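PDB 2VWP: glucose 1-dehydrogenase from Haloferax mediterranei, which oxidises D-glucose to D-glucono-1,5-lactone, and other aldose sugars as well, using NADP(+) or, less readily, NAD(+) at a catalytic zinc ion. Local coordinates for residues A[36-41]-A[62-67]; A[157-162]-A[245-250]; A[266-271]-A[297-302]. All blocks are in the same frame, centred on the assembly; numbering follows the deposited sequence.

In the fold
Three successive closures, none nested or crossing, show how a two-domain dehydrogenase is put together. Contact 1 comes first: within the GroES-like domain it closes a loop of 20 residues and joins the start of helix 39-46 to strand 64-71 beside the zinc. Contact 2 opens later, spanning 82 residues to bring helix 149-165 against strand 243-248. Contact 3 follows with a 25-residue closure between strands 267-271 and 297-300. The last two share the nucleotide-binding sheet, where strands 243-248 and 267-271 are neighbours, and both touch NADPH and the second subunit. Contact 1 stands apart, its centre about 21 Å from that of contact 2 and about 25 Å from that of contact 3.

Contact 1. Residues A[36-41]-A[62-67]; sequences GVDGTD and GHEAVG. With ZN (zinc ion), chain C.
Asp41 and Gly62 meet through a carboxylate that serves two segments at once. Asp41 OD1 accepts the Gly62 N-H on the syn side, somewhat out of the carboxylate plane, with Gly62 N and Asp41 OD1 2.8 Å apart. Its OD2 turns back and takes the N-H of Asp38 through the anti lone pair. In the reciprocal bond of the capping box, Thr40 N donates to Asp38 OD2 over 3.0 Å, from above the carboxylate plane. Two waters extend the grip, one linking Asp41 OD2 with Gly36 O and His63 N, the other linking Asp41 OD1 with Thr40 OG1 and His63 ND1. With an alanine here both carboxylate oxygens go, and the Gly62 and Asp38 N-H groups would probably lose these acceptors and the two waters a partner each.

The His63 ring owes its position to a chi1 of 68°, which places CG between the backbone N and the carbonyl carbon. The water at Thr40 OG1 accepts from His63 ND1, and His63 NE2 binds zinc at 2.3 Å, fixing the ring's rotation. Glu64 CG lies over one ring face, and beyond it the extended chain delivers Glu64 OE2 to the zinc, also at 2.3 Å; OE1 forms a salt bridge with Lys349. Asp38 OD2 approaches the ring edge, 3.5 Å from His63 CE1, with carboxylate and ring planes 84° apart. Although Asp38 is a zinc-site residue, its OD1 here stays 4.2 Å from the zinc. Gly36 N donates to Glu64 O, where a side chain on Gly36 would collide with Glu64 OE1. With Glu150 and a water completing the coordination, this is the catalytic zinc site of a medium-chain alcohol dehydrogenase.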
# COMPACT_ATOMS: atom_id res chain seq x y z
N GLY A 36 -13.92 -26.87 -8.42
CA GLY A 36 -13.20 -26.19 -9.49
C GLY A 36 -11.74 -26.62 -9.53
O GLY A 36 -11.16 -27.00 -8.51
N VAL A 37 -11.17 -26.57 -10.72
CA VAL A 37 -9.76 -26.76 -10.93
C VAL A 37 -9.11 -25.39 -11.08
O VAL A 37 -9.64 -24.51 -11.76
CB VAL A 37 -9.46 -27.61 -12.18
CG1 VAL A 37 -7.96 -27.62 -12.49
CG2 VAL A 37 -9.99 -29.03 -12.01
N ASP A 38 -7.94 -25.26 -10.48
CA ASP A 38 -7.18 -24.05 -10.45
C ASP A 38 -5.73 -24.33 -10.83
O ASP A 38 -5.30 -25.49 -10.83
CB ASP A 38 -7.22 -23.52 -9.01
CG ASP A 38 -6.56 -22.21 -8.88
OD1 ASP A 38 -7.07 -21.25 -9.45
OD2 ASP A 38 -5.52 -22.14 -8.21
N GLY A 39 -4.98 -23.28 -11.15
CA GLY A 39 -3.52 -23.33 -11.33
C GLY A 39 -2.76 -24.04 -10.23
O GLY A 39 -1.82 -24.79 -10.52
N THR A 40 -3.16 -23.83 -8.97
CA THR A 40 -2.50 -24.51 -7.85
C THR A 40 -2.62 -26.02 -7.93
O THR A 40 -1.73 -26.73 -7.48
CB THR A 40 -2.99 -24.06 -6.43
OG1 THR A 40 -4.29 -24.60 -6.17
CG2 THR A 40 -3.02 -22.54 -6.30
N ASP A 41 -3.74 -26.51 -8.47
CA ASP A 41 -3.92 -27.95 -8.67
C ASP A 41 -2.93 -28.44 -9.71
O ASP A 41 -2.34 -29.50 -9.54
CB ASP A 41 -5.35 -28.28 -9.10
CG ASP A 41 -6.36 -27.93 -8.04
OD1 ASP A 41 -6.30 -28.56 -6.95
OD2 ASP A 41 -7.19 -27.03 -8.28
N GLY A 62 -7.91 -30.00 -5.10
CA GLY A 62 -9.09 -29.15 -5.17
C GLY A 62 -9.33 -28.32 -3.92
O GLY A 62 -9.44 -28.85 -2.82
N HIS A 63 -9.43 -27.00 -4.08
CA HIS A 63 -9.73 -26.13 -2.94
C HIS A 63 -10.96 -25.22 -3.15
O HIS A 63 -11.28 -24.39 -2.28
CB HIS A 63 -8.49 -25.29 -2.58
CG HIS A 63 -8.12 -24.28 -3.63
ND1 HIS A 63 -7.25 -24.57 -4.66
CD2 HIS A 63 -8.50 -23.00 -3.81
CE1 HIS A 63 -7.11 -23.50 -5.43
NE2 HIS A 63 -7.85 -22.53 -4.93
N GLU A 64 -11.62 -25.36 -4.31
CA GLU A 64 -12.76 -24.50 -4.71
C GLU A 64 -14.01 -25.35 -4.75
O GLU A 64 -14.39 -25.88 -5.79
CB GLU A 64 -12.50 -23.88 -6.09
CG GLU A 64 -11.15 -23.17 -6.18
CD GLU A 64 -10.88 -22.56 -7.53
OE1 GLU A 64 -11.41 -23.06 -8.55
OE2 GLU A 64 -10.10 -21.58 -7.57
N ALA A 65 -14.64 -25.53 -3.60
CA ALA A 65 -15.69 -26.53 -3.48
C ALA A 65 -17.05 -25.92 -3.22
O ALA A 65 -17.17 -24.84 -2.66
CB ALA A 65 -15.35 -27.53 -2.41
N VAL A 66 -18.07 -26.63 -3.66
CA VAL A 66 -19.42 -26.41 -3.19
C VAL A 66 -20.00 -27.77 -2.86
O VAL A 66 -19.77 -28.75 -3.58
CB VAL A 66 -20.30 -25.61 -4.22
CG1 VAL A 66 -20.44 -26.37 -5.55
CG2 VAL A 66 -21.66 -25.24 -3.62
N GLY A 67 -20.75 -27.84 -1.75
CA GLY A 67 -21.37 -29.10 -1.36
C GLY A 67 -22.67 -28.88 -0.61
O GLY A 67 -23.10 -27.74 -0.39
ZN ZN C . -9.00 -20.71 -5.78
O HOH W 1 -9.29 -26.12 -6.80
O HOH W 2 -5.91 -26.94 -4.99
O HOH W 3 -8.06 -18.82 -6.28

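Contact 2. Residues A[157-162]-A[245-250]; sequences KALEHA and FIYEAT. With NDP (NADPH dihydro-nicotinamide-adenine-dinucleotide phosphate), chain B.
Leu159 and Phe245 make the tight half of this helix-on-sheet contact, in which no hydrogen bond crosses between the segments. One branch of the leucine does the touching: Leu159 CD2 comes to 3.4 Å from Phe245 CZ, the two side chains crossing at about a right angle. The phenylalanine reaches out because its CG lies anti to the backbone N (chi1 -177°), which carries the ring from the strand toward the helix. One turn further along, Ala162 CB meets the neighbouring ring atom, 3.8 Å from Phe245 CE1.

The packing slackens toward Tyr247. Here Ala158 CB stands 4.0 Å from Tyr247 CE2, and Leu159 CD2 keeps 4.1 Å from Tyr247 CD2, so the leucine is shared unequally by the two rings. The tyrosine's polar end is held instead by the helix's earlier turn, through a hydrogen bond between its OH and Thr155 OG1. Even this looser side is buried, since Leu184 and Thr188 of helix 183-194 also pack on Tyr247.

Past Tyr247 the chain leaves the helix behind and serves the cofactor. Glu248 OE2 accepts from Thr250 N over 3.0 Å, from above the carboxylate plane, while Ala249 O lies 3.0 Å from C5D of NADPH and Thr250 CG2 packs against its adenine-side ribose.

Helix 149-165 thus runs over the sheet: residues 157-162 run at 140° to strand residues 245-248, with alternate strand residues turned to the helix. This helix-on-sheet packing belongs to the Rossmann-type nucleotide-binding domain, where the C-terminal ends of the parallel strands carry the dinucleotide.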
# COMPACT_ATOMS: atom_id res chain seq x y z
N LYS A 157 -11.38 -9.93 -0.99
CA LYS A 157 -10.36 -9.54 -0.02
C LYS A 157 -9.34 -8.54 -0.58
O LYS A 157 -9.02 -7.52 0.07
CB LYS A 157 -9.61 -10.76 0.52
CG LYS A 157 -8.42 -10.33 1.40
CD LYS A 157 -7.63 -11.48 2.00
CE LYS A 157 -6.30 -10.94 2.52
NZ LYS A 157 -5.55 -11.95 3.28
N ALA A 158 -8.80 -8.84 -1.77
CA ALA A 158 -7.76 -7.99 -2.39
C ALA A 158 -8.27 -6.56 -2.60
O ALA A 158 -7.56 -5.59 -2.30
CB ALA A 158 -7.29 -8.57 -3.68
N LEU A 159 -9.49 -6.44 -3.11
CA LEU A 159 -10.15 -5.14 -3.27
C LEU A 159 -10.37 -4.45 -1.94
O LEU A 159 -10.20 -3.23 -1.82
CB LEU A 159 -11.49 -5.26 -4.04
CG LEU A 159 -11.46 -5.79 -5.48
CD1 LEU A 159 -12.84 -5.67 -6.13
CD2 LEU A 159 -10.40 -5.08 -6.31
N GLU A 160 -10.76 -5.23 -0.92
CA GLU A 160 -10.99 -4.64 0.40
C GLU A 160 -9.70 -3.99 0.93
O GLU A 160 -9.73 -2.86 1.41
CB GLU A 160 -11.55 -5.68 1.37
CG GLU A 160 -11.79 -5.15 2.78
CD GLU A 160 -12.08 -6.25 3.82
OE1 GLU A 160 -11.34 -7.28 3.90
OE2 GLU A 160 -13.04 -6.06 4.59
N HIS A 161 -8.58 -4.69 0.83
CA HIS A 161 -7.29 -4.16 1.29
C HIS A 161 -6.74 -3.03 0.41
O HIS A 161 -6.29 -2.00 0.93
CB HIS A 161 -6.26 -5.29 1.45
CG HIS A 161 -6.58 -6.21 2.58
ND1 HIS A 161 -5.78 -6.32 3.70
CD2 HIS A 161 -7.62 -7.06 2.78
CE1 HIS A 161 -6.31 -7.19 4.54
NE2 HIS A 161 -7.43 -7.65 4.01
N ALA A 162 -6.81 -3.20 -0.91
CA ALA A 162 -6.38 -2.15 -1.83
C ALA A 162 -7.16 -0.84 -1.61
O ALA A 162 -6.57 0.24 -1.52
CB ALA A 162 -6.47 -2.60 -3.28
N PHE A 245 -6.76 2.15 -10.73
CA PHE A 245 -6.64 0.85 -10.10
C PHE A 245 -6.03 -0.19 -11.03
O PHE A 245 -6.43 -0.32 -12.20
CB PHE A 245 -7.99 0.36 -9.55
CG PHE A 245 -7.91 -0.95 -8.82
CD1 PHE A 245 -7.16 -1.06 -7.65
CD2 PHE A 245 -8.57 -2.08 -9.31
CE1 PHE A 245 -7.06 -2.28 -6.99
CE2 PHE A 245 -8.47 -3.30 -8.65
CZ PHE A 245 -7.72 -3.40 -7.49
N ILE A 246 -5.06 -0.92 -10.49
CA ILE A 246 -4.44 -2.04 -11.18
C ILE A 246 -4.55 -3.28 -10.31
O ILE A 246 -4.22 -3.26 -9.12
CB ILE A 246 -2.95 -1.78 -11.55
CG1 ILE A 246 -2.82 -0.68 -12.61
CG2 ILE A 246 -2.30 -3.06 -12.07
CD1 ILE A 246 -1.38 -0.26 -12.91
N TYR A 247 -5.05 -4.36 -10.91
CA TYR A 247 -5.14 -5.64 -10.24
C TYR A 247 -4.23 -6.60 -10.97
O TYR A 247 -4.53 -6.98 -12.10
CB TYR A 247 -6.59 -6.12 -10.27
CG TYR A 247 -6.90 -7.39 -9.52
CD1 TYR A 247 -6.59 -8.64 -10.06
CD2 TYR A 247 -7.56 -7.35 -8.28
CE1 TYR A 247 -6.91 -9.81 -9.38
CE2 TYR A 247 -7.90 -8.53 -7.61
CZ TYR A 247 -7.57 -9.74 -8.17
OH TYR A 247 -7.90 -10.91 -7.51
N GLU A 248 -3.15 -7.01 -10.31
CA GLU A 248 -2.17 -7.89 -10.92
C GLU A 248 -2.48 -9.36 -10.67
O GLU A 248 -2.54 -9.82 -9.52
CB GLU A 248 -0.75 -7.51 -10.46
CG GLU A 248 0.34 -8.43 -11.01
CD GLU A 248 0.52 -9.69 -10.23
OE1 GLU A 248 0.55 -9.63 -8.98
OE2 GLU A 248 0.66 -10.76 -10.85
N ALA A 249 -2.68 -10.10 -11.76
CA ALA A 249 -2.98 -11.54 -11.71
C ALA A 249 -2.24 -12.30 -12.83
O ALA A 249 -2.82 -13.18 -13.50
CB ALA A 249 -4.50 -11.78 -11.81
N THR A 250 -0.97 -11.94 -13.04
CA THR A 250 -0.13 -12.62 -14.05
C THR A 250 0.92 -13.51 -13.40
O THR A 250 1.33 -14.52 -13.97
CB THR A 250 0.60 -11.62 -15.00
OG1 THR A 250 1.39 -10.70 -14.21
CG2 THR A 250 -0.39 -10.84 -15.86
PA NDP B . -3.16 -18.06 -14.83
O1A NDP B . -4.12 -18.97 -15.49
O2A NDP B . -1.73 -18.49 -15.03
O5B NDP B . -3.36 -16.57 -15.39
C5B NDP B . -2.25 -15.76 -15.66
C4B NDP B . -2.50 -15.15 -17.03
O4B NDP B . -1.57 -14.11 -17.18
C3B NDP B . -2.29 -16.16 -18.16
O3B NDP B . -3.47 -16.27 -18.94
C2B NDP B . -1.10 -15.59 -18.93
O2B NDP B . -1.29 -15.58 -20.33
C1B NDP B . -1.07 -14.14 -18.48
N9A NDP B . 0.29 -13.58 -18.52
C8A NDP B . 1.43 -14.02 -17.89
N7A NDP B . 2.44 -13.19 -18.23
C5A NDP B . 1.95 -12.24 -19.08
C6A NDP B . 2.52 -11.15 -19.75
N6A NDP B . 3.84 -10.94 -19.74
N1A NDP B . 1.70 -10.37 -20.55
C2A NDP B . 0.36 -10.64 -20.71
N3A NDP B . -0.19 -11.70 -20.05
C4A NDP B . 0.59 -12.48 -19.26
O3 NDP B . -3.54 -17.98 -13.24
PN NDP B . -4.88 -17.35 -12.53
O1N NDP B . -5.55 -16.30 -13.33
O2N NDP B . -5.74 -18.44 -12.00
O5D NDP B . -4.06 -16.64 -11.32
C5D NDP B . -3.24 -15.51 -11.59
C4D NDP B . -2.03 -15.36 -10.67
O4D NDP B . -2.48 -15.11 -9.35
C3D NDP B . -1.09 -16.57 -10.60
O3D NDP B . 0.26 -16.16 -10.44
C2D NDP B . -1.52 -17.28 -9.33
O2D NDP B . -0.44 -17.93 -8.70
C1D NDP B . -1.99 -16.11 -8.48
N1N NDP B . -3.05 -16.46 -7.53
C2N NDP B . -2.98 -15.84 -6.32
C3N NDP B . -4.00 -15.93 -5.38
C7N NDP B . -3.82 -15.20 -4.06
O7N NDP B . -4.71 -15.50 -3.03
N7N NDP B . -2.85 -14.29 -3.90
C4N NDP B . -5.24 -16.75 -5.66
C5N NDP B . -5.21 -17.38 -7.03
C6N NDP B . -4.13 -17.21 -7.90
P2B NDP B . -0.87 -16.82 -21.27
O1X NDP B . -1.67 -18.05 -20.91
O2X NDP B . 0.59 -17.17 -21.05
O3X NDP B . -1.18 -16.28 -22.65

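Contact 3. Residues A[266-271]-A[297-302]; sequences NGVGAL and ALVGSV. With NDP (NADPH dihydro-nicotinamide-adenine-dinucleotide phosphate), chain B.
Five backbone hydrogen bonds sew Gly267, Gly269 and Leu271 to Ala297, Val299 and Ser301, alternating in direction as a parallel ladder demands. The shortest joins Val299 N to Gly269 O at 2.8 Å. The longest joins Ala297 N to Gly267 O at 3.1 Å. The bonds differ in approach: Val299 N and Ser301 N meet their acceptors almost in line with the carbonyl, whereas Leu271 N is tilted 32° from the carbonyl plane of Val299. Four CA-H...O contacts fill in between, among them Val268 CA to Ala297 O at 3.3 Å. The short segment axes approach to 4.6 Å, with their directions 19° apart.

Apolar contacts divide between the two faces. On the face of Val268, Ala297 and Val299, Val268 CG2 is anti to its own N and beside the carbonyl carbon, a setting that brings it 3.9 Å from Ala297 CB and 4.0 Å from Val299 CG2. This face is covered by helix 149-165. On the other, Leu298 CD2 bends over Gly269 CA, and a CB on Gly269 would strike that methyl. Leu271 CD2 approaches the same methyl, Leu298 CD2, more loosely, at 4.3 Å, with helix 253-262 packing on Leu298.

Polar contact with the cofactor comes where the second strand ends. The carboxamide N7N of NADPH donates to Ser301 O over 2.8 Å, and Val302 CG2 packs against that amide. Val302 N donates to Asn295 OD1 of the second subunit.

Ala297, Leu298 and Val299 also pair antiparallel with a strand of the second subunit. These are the last two strands of a Rossmann sheet of order 3-2-1-4-5-6, continued through the dimer interface as in classical alcohol dehydrogenases.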
# COMPACT_ATOMS: atom_id res chain seq x y z
N ASN A 266 -2.15 8.81 -7.08
CA ASN A 266 -3.02 8.48 -5.96
C ASN A 266 -3.66 7.10 -6.17
O ASN A 266 -4.54 6.73 -5.44
CB ASN A 266 -4.09 9.57 -5.72
CG ASN A 266 -3.51 11.00 -5.68
OD1 ASN A 266 -2.44 11.23 -5.12
ND2 ASN A 266 -4.23 11.96 -6.26
N GLY A 267 -3.19 6.36 -7.17
CA GLY A 267 -3.72 5.04 -7.47
C GLY A 267 -3.14 3.95 -6.61
O GLY A 267 -2.18 4.17 -5.86
N VAL A 268 -3.73 2.76 -6.70
CA VAL A 268 -3.22 1.59 -5.98
C VAL A 268 -3.16 0.38 -6.90
O VAL A 268 -4.06 0.14 -7.71
CB VAL A 268 -4.05 1.26 -4.67
CG1 VAL A 268 -5.54 1.16 -4.98
CG2 VAL A 268 -3.51 -0.02 -3.96
N GLY A 269 -2.06 -0.37 -6.77
CA GLY A 269 -1.95 -1.68 -7.38
C GLY A 269 -2.20 -2.76 -6.33
O GLY A 269 -1.61 -2.73 -5.23
N ALA A 270 -3.12 -3.67 -6.62
CA ALA A 270 -3.23 -4.90 -5.86
C ALA A 270 -2.39 -5.95 -6.55
O ALA A 270 -2.51 -6.14 -7.75
CB ALA A 270 -4.70 -5.37 -5.77
N LEU A 271 -1.54 -6.63 -5.78
CA LEU A 271 -0.74 -7.73 -6.26
C LEU A 271 -1.27 -9.05 -5.72
O LEU A 271 -1.46 -9.19 -4.51
CB LEU A 271 0.73 -7.55 -5.84
CG LEU A 271 1.40 -6.20 -6.17
CD1 LEU A 271 2.81 -6.24 -5.64
CD2 LEU A 271 1.37 -5.88 -7.66
N ALA A 297 0.12 3.44 -3.89
CA ALA A 297 0.25 2.26 -3.03
C ALA A 297 0.36 0.99 -3.83
O ALA A 297 -0.14 0.88 -4.96
CB ALA A 297 -0.93 2.15 -2.07
N LEU A 298 1.04 0.03 -3.23
CA LEU A 298 1.03 -1.35 -3.66
C LEU A 298 0.61 -2.19 -2.48
O LEU A 298 1.16 -2.05 -1.36
CB LEU A 298 2.40 -1.78 -4.15
CG LEU A 298 2.93 -1.29 -5.49
CD1 LEU A 298 4.38 -1.81 -5.69
CD2 LEU A 298 2.01 -1.73 -6.66
N VAL A 299 -0.38 -3.05 -2.69
CA VAL A 299 -0.90 -3.87 -1.62
C VAL A 299 -0.95 -5.32 -2.10
O VAL A 299 -1.63 -5.62 -3.08
CB VAL A 299 -2.32 -3.37 -1.16
CG1 VAL A 299 -2.89 -4.24 -0.07
CG2 VAL A 299 -2.25 -1.92 -0.70
N GLY A 300 -0.24 -6.20 -1.41
CA GLY A 300 -0.28 -7.65 -1.71
C GLY A 300 -1.40 -8.31 -0.95
O GLY A 300 -1.74 -7.89 0.15
N SER A 301 -2.00 -9.35 -1.52
CA SER A 301 -3.12 -10.04 -0.88
C SER A 301 -3.11 -11.53 -1.20
O SER A 301 -2.84 -11.92 -2.34
CB SER A 301 -4.46 -9.40 -1.29
OG SER A 301 -5.55 -10.05 -0.68
N VAL A 302 -3.40 -12.35 -0.21
CA VAL A 302 -3.44 -13.80 -0.41
C VAL A 302 -4.60 -14.40 0.38
O VAL A 302 -4.92 -13.92 1.47
CB VAL A 302 -2.06 -14.49 -0.09
CG1 VAL A 302 -1.69 -14.35 1.39
CG2 VAL A 302 -2.07 -15.97 -0.51
PA NDP B . -3.16 -18.06 -14.83
O1A NDP B . -4.12 -18.97 -15.49
O2A NDP B . -1.73 -18.49 -15.03
O5B NDP B . -3.36 -16.57 -15.39
C5B NDP B . -2.25 -15.76 -15.66
C4B NDP B . -2.50 -15.15 -17.03
O4B NDP B . -1.57 -14.11 -17.18
C3B NDP B . -2.29 -16.16 -18.16
O3B NDP B . -3.47 -16.27 -18.94
C2B NDP B . -1.10 -15.59 -18.93
O2B NDP B . -1.29 -15.58 -20.33
C1B NDP B . -1.07 -14.14 -18.48
N9A NDP B . 0.29 -13.58 -18.52
C8A NDP B . 1.43 -14.02 -17.89
N7A NDP B . 2.44 -13.19 -18.23
C5A NDP B . 1.95 -12.24 -19.08
C6A NDP B . 2.52 -11.15 -19.75
N6A NDP B . 3.84 -10.94 -19.74
N1A NDP B . 1.70 -10.37 -20.55
C2A NDP B . 0.36 -10.64 -20.71
N3A NDP B . -0.19 -11.70 -20.05
C4A NDP B . 0.59 -12.48 -19.26
O3 NDP B . -3.54 -17.98 -13.24
PN NDP B . -4.88 -17.35 -12.53
O1N NDP B . -5.55 -16.30 -13.33
O2N NDP B . -5.74 -18.44 -12.00
O5D NDP B . -4.06 -16.64 -11.32
C5D NDP B . -3.24 -15.51 -11.59
C4D NDP B . -2.03 -15.36 -10.67
O4D NDP B . -2.48 -15.11 -9.35
C3D NDP B . -1.09 -16.57 -10.60
O3D NDP B . 0.26 -16.16 -10.44
C2D NDP B . -1.52 -17.28 -9.33
O2D NDP B . -0.44 -17.93 -8.70
C1D NDP B . -1.99 -16.11 -8.48
N1N NDP B . -3.05 -16.46 -7.53
C2N NDP B . -2.98 -15.84 -6.32
C3N NDP B . -4.00 -15.93 -5.38
C7N NDP B . -3.82 -15.20 -4.06
O7N NDP B . -4.71 -15.50 -3.03
N7N NDP B . -2.85 -14.29 -3.90
C4N NDP B . -5.24 -16.75 -5.66
C5N NDP B . -5.21 -17.38 -7.03
C6N NDP B . -4.13 -17.21 -7.90
P2B NDP B . -0.87 -16.82 -21.27
O1X NDP B . -1.67 -18.05 -20.91
O2X NDP B . 0.59 -17.17 -21.05
O3X NDP B . -1.18 -16.28 -22.65